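Local coordinates for protein putative agmatine deiminase (Streptococcus mutans, PDB 2EWO) that probably hydrolyses agmatine to N-carbamoylputrescine and ammonia, as an agmatine deiminase of the guanidine-modifying enzyme superfamily, at residues V173-M178 / V205-V210; D117-A122 / Y153-F158. All coordinates share one frame; numbering follows the deposited sequence.

Contact 1 (V173-M178 / V205-V210); sequences VLVTEM and VKVLWV
V175 and W209 meet methyl to ring: CG2 of V175 sits over one face of the indole, 3.5 Å from the centroid of the six-membered ring and 15° off its normal, a CH-pi contact. A chi1 of -67° sets CG of W209 beside its backbone N, anti to the carbonyl carbon, and the ring turns a face to V175 CG2. V207 extends the same patch, its CG2 lying 3.5 Å from V175 CG2 and above the same ring face, offset toward the rim. Two residues earlier in the register, V173 pairs with V207, and their side chains lie side by side, pointing the same way. E177 comes to the indole from another direction: its CB is 3.3 Å from W209 CE3 in an oblique approach, and its carboxylate plane is turned 44° from the ring. The indole also has polar company, since NE1 bonds to E195 and K191 makes a cation-pi contact with the ring.

On the other side of the sheet L174 reaches across, bringing CD2 to 3.4 Å from L208 CB. V210, on that same side, packs against F257 and L258 of helix 248-259.

Four backbone bonds hold the parallel pairing, among them L208 N to V173 O at 3.1 Å and V210 N to V175 O at 3.2 Å. The ladder then runs into a weak bond from E177 N to V210 O, where the first strand has already passed into helix 177-180. V173, V175, V207 and W209 all touch residues of helix 191-202, which lies between the strands in sequence and packs on their sheet face. Adjacent parallel strands joined through a helix on one face make this a beta-alpha-beta crossover.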
ATOM      1  N   VAL A 173     -35.857 -16.334  12.110  1.00 10.00           N
ATOM      2  CA  VAL A 173     -34.961 -15.209  11.933  1.00 10.00           C
ATOM      3  C   VAL A 173     -35.775 -13.948  11.703  1.00 10.00           C
ATOM      4  O   VAL A 173     -36.922 -14.013  11.259  1.00 10.00           O
ATOM      5  CB  VAL A 173     -34.012 -15.446  10.741  1.00 10.04           C
ATOM      6  CG1 VAL A 173     -34.810 -15.617   9.457  1.00 10.04           C
ATOM      7  CG2 VAL A 173     -33.032 -14.301  10.626  1.00 10.04           C
ATOM      8  N   LEU A 174     -35.185 -12.802  12.025  1.00 10.33           N
ATOM      9  CA  LEU A 174     -35.849 -11.512  11.851  1.00 10.33           C
ATOM     10  C   LEU A 174     -35.209 -10.656  10.759  1.00 10.33           C
ATOM     11  O   LEU A 174     -34.214  -9.978  11.013  1.00 10.65           O
ATOM     12  CB  LEU A 174     -35.825 -10.727  13.166  1.00 47.67           C
ATOM     13  CG  LEU A 174     -36.853 -11.112  14.228  1.00 49.65           C
ATOM     14  CD1 LEU A 174     -36.619 -10.317  15.518  1.00 49.22           C
ATOM     15  CD2 LEU A 174     -38.239 -10.843  13.670  1.00 49.96           C
ATOM     16  N   VAL A 175     -35.779 -10.676   9.554  1.00 10.00           N
ATOM     17  CA  VAL A 175     -35.253  -9.870   8.447  1.00 10.00           C
ATOM     18  C   VAL A 175     -36.143  -8.649   8.202  1.00 10.00           C
ATOM     19  O   VAL A 175     -37.279  -8.603   8.664  1.00 10.00           O
ATOM     20  CB  VAL A 175     -35.166 -10.669   7.121  1.00 10.00           C
ATOM     21  CG1 VAL A 175     -34.297 -11.904   7.307  1.00 10.00           C
ATOM     22  CG2 VAL A 175     -36.564 -11.042   6.645  1.00 10.00           C
ATOM     23  N   THR A 176     -35.621  -7.671   7.467  1.00 25.91           N
ATOM     24  CA  THR A 176     -36.348  -6.439   7.163  1.00 26.24           C
ATOM     25  C   THR A 176     -36.528  -6.301   5.638  1.00 27.72           C
ATOM     26  O   THR A 176     -35.611  -5.874   4.947  1.00 29.30           O
ATOM     27  CB  THR A 176     -35.569  -5.223   7.765  1.00 46.12           C
ATOM     28  OG1 THR A 176     -35.992  -4.007   7.142  1.00 45.23           O
ATOM     29  CG2 THR A 176     -34.062  -5.408   7.591  1.00 45.97           C
ATOM     30  N   GLU A 177     -37.701  -6.656   5.112  1.00 11.27           N
ATOM     31  CA  GLU A 177     -37.933  -6.608   3.659  1.00 12.54           C
ATOM     32  C   GLU A 177     -37.552  -5.324   2.932  1.00 12.19           C
ATOM     33  O   GLU A 177     -37.229  -5.361   1.746  1.00 10.40           O
ATOM     34  CB  GLU A 177     -39.388  -6.961   3.336  1.00 41.79           C
ATOM     35  CG  GLU A 177     -40.406  -6.126   4.081  1.00 44.62           C
ATOM     36  CD  GLU A 177     -41.800  -6.741   4.072  1.00 45.41           C
ATOM     37  OE1 GLU A 177     -42.137  -7.491   3.113  1.00 43.53           O
ATOM     38  OE2 GLU A 177     -42.555  -6.453   5.039  1.00 45.94           O
HETATM   39  N   MSE A 178     -37.591  -4.192   3.627  1.00 22.53           N
HETATM   40  CA  MSE A 178     -37.224  -2.925   2.998  1.00 24.17           C
HETATM   41  C   MSE A 178     -35.735  -2.926   2.599  1.00 23.74           C
HETATM   42  O   MSE A 178     -35.261  -2.022   1.902  1.00 23.44           O
HETATM   43  CB  MSE A 178     -37.511  -1.754   3.947  1.00 48.04           C
HETATM   44  CG  MSE A 178     -37.262  -0.380   3.328  1.00 50.60           C
HETATM   45 SE   MSE A 178     -35.919   0.670   4.281  1.00 52.95          SE
HETATM   46  CE  MSE A 178     -37.046   2.174   4.819  1.00 52.82           C
ATOM     47  N   VAL A 205     -36.681 -22.405  10.074  1.00 10.00           N
ATOM     48  CA  VAL A 205     -37.881 -22.895   9.408  1.00 10.00           C
ATOM     49  C   VAL A 205     -38.942 -21.800   9.211  1.00 10.00           C
ATOM     50  O   VAL A 205     -39.976 -22.038   8.580  1.00 10.00           O
ATOM     51  CB  VAL A 205     -38.494 -24.110  10.173  1.00 21.96           C
ATOM     52  CG1 VAL A 205     -37.670 -25.370   9.903  1.00 21.93           C
ATOM     53  CG2 VAL A 205     -38.527 -23.834  11.671  1.00 22.34           C
ATOM     54  N   LYS A 206     -38.683 -20.604   9.736  1.00 10.22           N
ATOM     55  CA  LYS A 206     -39.621 -19.492   9.581  1.00 10.66           C
ATOM     56  C   LYS A 206     -38.951 -18.125   9.557  1.00 10.56           C
ATOM     57  O   LYS A 206     -38.088 -17.836  10.384  1.00 10.07           O
ATOM     58  CB  LYS A 206     -40.664 -19.497  10.696  1.00 10.13           C
ATOM     59  CG  LYS A 206     -41.684 -18.373  10.554  1.00 10.13           C
ATOM     60  CD  LYS A 206     -42.734 -18.430  11.640  1.00 10.13           C
ATOM     61  CE  LYS A 206     -43.845 -17.421  11.388  1.00 10.13           C
ATOM     62  NZ  LYS A 206     -44.891 -17.509  12.443  1.00 10.13           N
ATOM     63  N   VAL A 207     -39.436 -17.231   8.633  1.00 16.46           N
ATOM     64  CA  VAL A 207     -38.811 -15.904   8.523  1.00 17.40           C
ATOM     65  C   VAL A 207     -39.868 -14.808   8.731  1.00 16.77           C
ATOM     66  O   VAL A 207     -40.840 -14.704   7.968  1.00 16.27           O
ATOM     67  CB  VAL A 207     -38.172 -15.746   7.136  1.00 10.24           C
ATOM     68  CG1 VAL A 207     -39.114 -16.137   5.994  1.00 10.22           C
ATOM     69  CG2 VAL A 207     -37.734 -14.311   6.838  1.00 10.09           C
ATOM     70  N   LEU A 208     -39.639 -14.020   9.778  1.00 10.00           N
ATOM     71  CA  LEU A 208     -40.519 -12.888  10.160  1.00 10.00           C
ATOM     72  C   LEU A 208     -40.092 -11.634   9.394  1.00 10.00           C
ATOM     73  O   LEU A 208     -38.948 -11.177   9.498  1.00 10.00           O
ATOM     74  CB  LEU A 208     -40.390 -12.608  11.658  1.00 10.89           C
ATOM     75  CG  LEU A 208     -41.297 -13.490  12.518  1.00 11.00           C
ATOM     76  CD1 LEU A 208     -41.133 -14.981  12.224  1.00 10.73           C
ATOM     77  CD2 LEU A 208     -41.032 -13.330  14.017  1.00 11.53           C
ATOM     78  N   TRP A 209     -41.024 -11.079   8.643  1.00 10.77           N
ATOM     79  CA  TRP A 209     -40.722  -9.929   7.777  1.00 10.32           C
ATOM     80  C   TRP A 209     -41.252  -8.597   8.312  1.00 10.00           C
ATOM     81  O   TRP A 209     -42.392  -8.195   8.005  1.00 10.00           O
ATOM     82  CB  TRP A 209     -41.340 -10.130   6.393  1.00 10.78           C
ATOM     83  CG  TRP A 209     -40.692 -11.279   5.619  1.00 11.45           C
ATOM     84  CD1 TRP A 209     -41.036 -12.571   5.661  1.00 11.71           C
ATOM     85  CD2 TRP A 209     -39.603 -11.146   4.718  1.00 10.84           C
ATOM     86  NE1 TRP A 209     -40.162 -13.269   4.768  1.00 12.03           N
ATOM     87  CE2 TRP A 209     -39.332 -12.413   4.221  1.00 10.78           C
ATOM     88  CE3 TRP A 209     -38.833 -10.062   4.279  1.00 10.78           C
ATOM     89  CZ2 TRP A 209     -38.325 -12.670   3.285  1.00 10.78           C
ATOM     90  CZ3 TRP A 209     -37.817 -10.330   3.339  1.00 10.78           C
ATOM     91  CH2 TRP A 209     -37.576 -11.574   2.866  1.00 10.78           C
ATOM     92  N   VAL A 210     -40.398  -7.938   9.097  1.00 10.00           N
ATOM     93  CA  VAL A 210     -40.695  -6.587   9.566  1.00 10.00           C
ATOM     94  C   VAL A 210     -40.697  -5.765   8.351  1.00 10.00           C
ATOM     95  O   VAL A 210     -40.100  -6.129   7.329  1.00 10.00           O
ATOM     96  CB  VAL A 210     -39.674  -6.041  10.534  1.00 10.00           C
ATOM     97  CG1 VAL A 210     -39.861  -4.535  10.779  1.00 10.00           C
ATOM     98  CG2 VAL A 210     -39.764  -6.700  11.902  1.00 10.00           C
TER

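Contact 2 (D117-A122 / Y153-F158); sequences DWEFNA and YKTKDF
D117 and K154 pair as neighbours on two parallel strands whose axes run 5.1 Å apart at 17°, with D117 N bonded to Y153 O at 2.6 Å and T155 N to D117 O at 3.2 Å. These are the two strands of a beta-alpha-beta unit, connected through helix 137-146, and the pairing soon gives way as the second chain turns a corner in a type II beta turn from T155 to F158. The turn brings F158 O to E119 N, a hydrogen bond of 3.2 Å, where a regular ladder would have used T155 O.

On the surface shared by D117 and K154, the lysine folds back over the first strand. Its chain is bent at chi2 and otherwise extended, which carries NZ past D117 toward W118. D117 OD2 receives it in a weak salt bridge, while the firmer hold on this carboxylate comes from R4. The aspartate and lysine lie at an angle to each other, and the ammonium is probably steadied by both the carboxylate and the neighbouring carbonyl.

On the opposite surface W118 meets T155 and F158. CE3, on the six-membered ring of the W118 indole, is 3.4 Å from T155 CG2 and 3.8 Å from F158 CD1, an oblique approach. W118 and F158 run side by side, their ring planes inclined at 48°, neither stacked nor edge-to-face, while W118 NE1 bonds to T104. E119 points into the corner instead: its CG lies beside T155 O and F158 O, and its carboxylate reaches the backbone of K156 and D157, with OE2 near K156 CA. At the end of the lysine, K154 NZ bonds to W118 O at 3.1 Å from well above the carbonyl plane, 62° out of it.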
ATOM      1  N   ASP A 117     -20.266 -17.569   4.675  1.00 16.53           N
ATOM      2  CA  ASP A 117     -19.732 -16.324   4.142  1.00 15.02           C
ATOM      3  C   ASP A 117     -20.649 -15.828   3.028  1.00 13.65           C
ATOM      4  O   ASP A 117     -20.817 -16.496   2.007  1.00 13.38           O
ATOM      5  CB  ASP A 117     -18.303 -16.553   3.627  1.00 10.67           C
ATOM      6  CG  ASP A 117     -17.706 -15.319   2.976  1.00 11.89           C
ATOM      7  OD1 ASP A 117     -18.198 -14.195   3.227  1.00 12.62           O
ATOM      8  OD2 ASP A 117     -16.725 -15.477   2.219  1.00 12.25           O
ATOM      9  N   TRP A 118     -21.258 -14.664   3.247  1.00 10.00           N
ATOM     10  CA  TRP A 118     -22.168 -14.068   2.271  1.00 10.00           C
ATOM     11  C   TRP A 118     -21.383 -13.175   1.316  1.00 10.00           C
ATOM     12  O   TRP A 118     -20.178 -12.961   1.480  1.00 10.00           O
ATOM     13  CB  TRP A 118     -23.251 -13.218   2.967  1.00 10.00           C
ATOM     14  CG  TRP A 118     -23.892 -13.836   4.210  1.00 10.00           C
ATOM     15  CD1 TRP A 118     -23.546 -13.605   5.517  1.00 10.00           C
ATOM     16  CD2 TRP A 118     -24.946 -14.810   4.249  1.00 10.00           C
ATOM     17  NE1 TRP A 118     -24.312 -14.374   6.356  1.00 10.00           N
ATOM     18  CE2 TRP A 118     -25.178 -15.123   5.605  1.00 10.00           C
ATOM     19  CE3 TRP A 118     -25.719 -15.451   3.266  1.00 10.00           C
ATOM     20  CZ2 TRP A 118     -26.144 -16.050   6.003  1.00 10.00           C
ATOM     21  CZ3 TRP A 118     -26.679 -16.373   3.668  1.00 10.00           C
ATOM     22  CH2 TRP A 118     -26.880 -16.662   5.021  1.00 10.00           C
ATOM     23  N   GLU A 119     -22.076 -12.653   0.316  1.00 10.00           N
ATOM     24  CA  GLU A 119     -21.447 -11.760  -0.642  1.00 10.00           C
ATOM     25  C   GLU A 119     -21.666 -10.361  -0.113  1.00 10.00           C
ATOM     26  O   GLU A 119     -22.765 -10.029   0.311  1.00 10.00           O
ATOM     27  CB  GLU A 119     -22.117 -11.883  -1.997  1.00 27.67           C
ATOM     28  CG  GLU A 119     -22.285 -13.292  -2.441  1.00 31.07           C
ATOM     29  CD  GLU A 119     -21.669 -13.515  -3.786  1.00 32.52           C
ATOM     30  OE1 GLU A 119     -21.989 -12.728  -4.701  1.00 33.80           O
ATOM     31  OE2 GLU A 119     -20.872 -14.468  -3.929  1.00 34.31           O
ATOM     32  N   PHE A 120     -20.628  -9.539  -0.144  1.00 10.00           N
ATOM     33  CA  PHE A 120     -20.724  -8.169   0.356  1.00 10.00           C
ATOM     34  C   PHE A 120     -20.515  -7.170  -0.775  1.00 10.00           C
ATOM     35  O   PHE A 120     -19.532  -7.261  -1.499  1.00 12.23           O
ATOM     36  CB  PHE A 120     -19.656  -7.947   1.429  1.00 17.13           C
ATOM     37  CG  PHE A 120     -19.626  -6.556   1.986  1.00 15.59           C
ATOM     38  CD1 PHE A 120     -20.661  -6.095   2.792  1.00 14.58           C
ATOM     39  CD2 PHE A 120     -18.546  -5.714   1.724  1.00 14.81           C
ATOM     40  CE1 PHE A 120     -20.625  -4.822   3.333  1.00 14.64           C
ATOM     41  CE2 PHE A 120     -18.493  -4.436   2.260  1.00 14.68           C
ATOM     42  CZ  PHE A 120     -19.537  -3.988   3.068  1.00 16.03           C
ATOM     43  N   ASN A 121     -21.418  -6.208  -0.932  1.00 14.11           N
ATOM     44  CA  ASN A 121     -21.245  -5.233  -2.001  1.00 14.07           C
ATOM     45  C   ASN A 121     -21.350  -3.799  -1.497  1.00 13.36           C
ATOM     46  O   ASN A 121     -21.735  -2.899  -2.237  1.00 12.11           O
ATOM     47  CB  ASN A 121     -22.268  -5.479  -3.107  1.00 18.76           C
ATOM     48  CG  ASN A 121     -23.684  -5.402  -2.602  1.00 20.33           C
ATOM     49  OD1 ASN A 121     -24.635  -5.426  -3.382  1.00 18.94           O
ATOM     50  ND2 ASN A 121     -23.836  -5.314  -1.280  1.00 21.57           N
ATOM     51  N   ALA A 122     -20.992  -3.601  -0.232  1.00 15.58           N
ATOM     52  CA  ALA A 122     -21.030  -2.287   0.408  1.00 17.26           C
ATOM     53  C   ALA A 122     -22.448  -1.732   0.553  1.00 18.71           C
ATOM     54  O   ALA A 122     -22.692  -0.538   0.337  1.00 18.79           O
ATOM     55  CB  ALA A 122     -20.150  -1.296  -0.357  1.00 10.00           C
ATOM     56  N   TYR A 153     -19.236 -21.820   4.251  1.00 10.00           N
ATOM     57  CA  TYR A 153     -20.148 -22.019   3.139  1.00 10.00           C
ATOM     58  C   TYR A 153     -20.191 -20.694   2.406  1.00 10.00           C
ATOM     59  O   TYR A 153     -20.298 -19.649   3.048  1.00 10.00           O
ATOM     60  CB  TYR A 153     -21.560 -22.337   3.633  1.00 10.00           C
ATOM     61  CG  TYR A 153     -21.688 -23.604   4.447  1.00 10.00           C
ATOM     62  CD1 TYR A 153     -21.361 -23.630   5.806  1.00 10.00           C
ATOM     63  CD2 TYR A 153     -22.107 -24.785   3.848  1.00 10.00           C
ATOM     64  CE1 TYR A 153     -21.438 -24.810   6.549  1.00 10.00           C
ATOM     65  CE2 TYR A 153     -22.187 -25.962   4.572  1.00 10.00           C
ATOM     66  CZ  TYR A 153     -21.843 -25.971   5.918  1.00 10.00           C
ATOM     67  OH  TYR A 153     -21.833 -27.168   6.584  1.00 10.00           O
ATOM     68  N   LYS A 154     -20.109 -20.730   1.076  1.00 10.00           N
ATOM     69  CA  LYS A 154     -20.154 -19.506   0.264  1.00 10.00           C
ATOM     70  C   LYS A 154     -21.454 -19.381  -0.530  1.00 10.46           C
ATOM     71  O   LYS A 154     -21.725 -20.163  -1.446  1.00 10.49           O
ATOM     72  CB  LYS A 154     -18.972 -19.453  -0.705  1.00 21.06           C
ATOM     73  CG  LYS A 154     -18.896 -18.167  -1.517  1.00 18.57           C
ATOM     74  CD  LYS A 154     -18.674 -16.965  -0.610  1.00 18.24           C
ATOM     75  CE  LYS A 154     -18.515 -15.670  -1.409  1.00 16.83           C
ATOM     76  NZ  LYS A 154     -18.327 -14.485  -0.525  1.00 16.01           N
ATOM     77  N   THR A 155     -22.252 -18.383  -0.164  1.00 10.00           N
ATOM     78  CA  THR A 155     -23.522 -18.119  -0.827  1.00 10.00           C
ATOM     79  C   THR A 155     -23.242 -17.332  -2.109  1.00 11.99           C
ATOM     80  O   THR A 155     -23.339 -16.106  -2.129  1.00 12.51           O
ATOM     81  CB  THR A 155     -24.460 -17.301   0.094  1.00 10.00           C
ATOM     82  OG1 THR A 155     -23.799 -16.104   0.526  1.00 10.00           O
ATOM     83  CG2 THR A 155     -24.850 -18.124   1.308  1.00 10.00           C
ATOM     84  N   LYS A 156     -22.892 -18.040  -3.178  1.00 10.00           N
ATOM     85  CA  LYS A 156     -22.574 -17.376  -4.431  1.00 10.00           C
ATOM     86  C   LYS A 156     -23.752 -16.603  -5.002  1.00 10.00           C
ATOM     87  O   LYS A 156     -24.875 -17.112  -5.093  1.00 10.00           O
ATOM     88  CB  LYS A 156     -22.044 -18.380  -5.465  1.00 58.31           C
ATOM     89  CG  LYS A 156     -21.474 -17.722  -6.733  1.00 60.00           C
ATOM     90  CD  LYS A 156     -20.632 -18.675  -7.597  1.00 60.00           C
ATOM     91  CE  LYS A 156     -19.992 -17.930  -8.783  1.00 60.00           C
ATOM     92  NZ  LYS A 156     -19.054 -18.748  -9.617  1.00 60.00           N
ATOM     93  N   ASP A 157     -23.463 -15.357  -5.371  1.00 10.06           N
ATOM     94  CA  ASP A 157     -24.425 -14.423  -5.953  1.00 10.99           C
ATOM     95  C   ASP A 157     -25.513 -13.948  -4.998  1.00 11.45           C
ATOM     96  O   ASP A 157     -26.432 -13.234  -5.400  1.00 11.92           O
ATOM     97  CB  ASP A 157     -25.048 -15.018  -7.215  1.00 53.74           C
ATOM     98  CG  ASP A 157     -24.031 -15.200  -8.320  1.00 54.52           C
ATOM     99  OD1 ASP A 157     -23.313 -14.226  -8.615  1.00 55.43           O
ATOM    100  OD2 ASP A 157     -23.946 -16.306  -8.895  1.00 54.72           O
ATOM    101  N   PHE A 158     -25.397 -14.339  -3.732  1.00 10.57           N
ATOM    102  CA  PHE A 158     -26.357 -13.931  -2.715  1.00 10.00           C
ATOM    103  C   PHE A 158     -25.690 -12.919  -1.784  1.00 10.00           C
ATOM    104  O   PHE A 158     -24.923 -13.299  -0.902  1.00 10.03           O
ATOM    105  CB  PHE A 158     -26.820 -15.131  -1.892  1.00 14.58           C
ATOM    106  CG  PHE A 158     -27.935 -14.808  -0.953  1.00 14.84           C
ATOM    107  CD1 PHE A 158     -27.681 -14.175   0.254  1.00 15.62           C
ATOM    108  CD2 PHE A 158     -29.246 -15.076  -1.302  1.00 15.78           C
ATOM    109  CE1 PHE A 158     -28.722 -13.809   1.101  1.00 16.10           C
ATOM    110  CE2 PHE A 158     -30.291 -14.716  -0.465  1.00 15.93           C
ATOM    111  CZ  PHE A 158     -30.028 -14.081   0.738  1.00 16.70           C
TER

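Contact 2 closes along the chain before contact 1 opens, and the two never touch: their centres are 18 Å apart and their nearest atoms about 8 Å. They belong to separate small sheets, and helix 191-202 lies between them. L202 meets W118 of contact 2 and V173 of contact 1; Y201 and K197 face contact 2, whereas L198 and E195 face contact 1. Helix 191-202 is thus one element that both strand pairs pack on. Each contact centre lies 16 Å from the centre of the chain. Enzymes of this superfamily hold their catalytic site at the middle of the fold, so both contacts probably belong to the surrounding framework.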